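Local structure of KauB (Pseudomonas aeruginosa PAO1, 6B4R) at residues Met350-Val353 / Leu354-Glu358. The protein is an aminoaldehyde dehydrogenase that probably oxidises a broad range of aldehydes to the corresponding acids with NAD(P)+. Numbering follows the deposited sequence.
Sequences MNTV and LSYIE
Leu354 lies beside Met350, one helical turn further along, and the two side chains point the same way. Carbon meets carbon here, CG of Met350 sitting 4.0 Å from CD1 of Leu354. The methionine reaches this position because its CG is anti to the backbone N (chi1 -175°) and the chain runs on extended before bending at the sulfur. Beneath this pair the backbone is tied by the bond from Leu354 N to Met350 O, at 2.8 Å the straightest of the four that join the two segments (163° at the hydrogen).

On another side of the helix Thr352 and Tyr356 repeat the i to i+4 pairing with a ring. The methyl of Thr352 meets the ring outside its CD2-CE2 bond, close to the ring plane and not over a face, CG2 lying 3.7 Å from CE2 of Tyr356. The carbonyl O of Thr352 approaches the same ring obliquely and accepts the bond from Tyr356 N at 3.0 Å. OG1 of Thr352 is hydrogen-bonded to the carbonyl O of Gln348, and Tyr356 OH to the carboxylate of Glu400.

Val353 faces the protein interior. Its CG1, anti to the backbone N (chi1 172°), stands beside the carbonyl carbon on the side of the following turn and comes within 4.3 Å of CD1 of Ile357, a looser apolar contact. Ile357 N bonds to Val353 O at 3.1 Å, and both residues pack on strands 382-389 and 406-412, with Val406 touched by each.

The arrangement is that of a regular amphipathic alpha-helix: helix 347-362 lays its Val353 and Ile357 ridge on the parallel pair of strands 382-389 and 406-412, in the catalytic domain of the aldehyde dehydrogenase fold, whose sheet contains both strands.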
# COMPACT_ATOMS: atom_id res chain seq x y z
N MET A 350 15.26 20.54 38.28
CA MET A 350 15.00 20.06 39.64
C MET A 350 14.08 21.01 40.39
O MET A 350 13.12 20.58 41.03
CB MET A 350 16.32 19.90 40.40
CG MET A 350 16.14 19.31 41.79
SD MET A 350 17.65 19.35 42.78
CE MET A 350 17.95 21.11 42.86
N ASN A 351 14.37 22.31 40.30
CA ASN A 351 13.56 23.33 40.96
C ASN A 351 12.13 23.34 40.43
O ASN A 351 11.18 23.55 41.19
CB ASN A 351 14.18 24.71 40.78
CG ASN A 351 15.51 24.84 41.49
OD1 ASN A 351 15.75 24.18 42.50
ND2 ASN A 351 16.38 25.69 40.97
N THR A 352 11.98 23.12 39.13
CA THR A 352 10.67 23.04 38.51
C THR A 352 9.89 21.85 39.06
O THR A 352 8.71 21.97 39.41
CB THR A 352 10.78 22.95 36.98
OG1 THR A 352 11.31 24.18 36.47
CG2 THR A 352 9.43 22.68 36.35
N VAL A 353 10.55 20.70 39.14
CA VAL A 353 9.94 19.50 39.71
C VAL A 353 9.57 19.72 41.17
O VAL A 353 8.48 19.34 41.61
CB VAL A 353 10.87 18.27 39.58
CG1 VAL A 353 10.31 17.09 40.35
CG2 VAL A 353 11.09 17.91 38.12
N LEU A 354 10.47 20.33 41.93
CA LEU A 354 10.21 20.64 43.33
C LEU A 354 9.06 21.64 43.47
O LEU A 354 8.28 21.57 44.42
CB LEU A 354 11.47 21.19 44.01
CG LEU A 354 12.60 20.19 44.21
CD1 LEU A 354 13.85 20.89 44.73
CD2 LEU A 354 12.17 19.09 45.17
N SER A 355 8.97 22.56 42.52
CA SER A 355 7.91 23.56 42.52
C SER A 355 6.54 22.93 42.26
O SER A 355 5.54 23.33 42.85
CB SER A 355 8.19 24.65 41.49
OG SER A 355 7.14 25.60 41.45
N TYR A 356 6.50 21.94 41.37
CA TYR A 356 5.26 21.23 41.09
C TYR A 356 4.82 20.38 42.27
O TYR A 356 3.63 20.26 42.54
CB TYR A 356 5.40 20.36 39.83
CG TYR A 356 5.08 21.08 38.55
CD1 TYR A 356 3.77 21.43 38.24
CD2 TYR A 356 6.08 21.41 37.64
CE1 TYR A 356 3.46 22.09 37.06
CE2 TYR A 356 5.78 22.07 36.46
CZ TYR A 356 4.47 22.40 36.18
OH TYR A 356 4.17 23.05 35.00
N ILE A 357 5.78 19.79 42.97
CA ILE A 357 5.49 18.99 44.16
C ILE A 357 4.83 19.84 45.24
O ILE A 357 3.85 19.43 45.87
CB ILE A 357 6.75 18.32 44.73
CG1 ILE A 357 7.27 17.25 43.77
CG2 ILE A 357 6.46 17.70 46.10
CD1 ILE A 357 8.53 16.56 44.25
N GLU A 358 5.36 21.04 45.44
CA GLU A 358 4.78 21.99 46.39
C GLU A 358 3.38 22.37 45.95
O GLU A 358 2.47 22.50 46.78
CB GLU A 358 5.66 23.23 46.50
CG GLU A 358 5.17 24.25 47.50
CD GLU A 358 6.04 25.49 47.55
OE1 GLU A 358 7.02 25.56 46.78
OE2 GLU A 358 5.75 26.39 48.37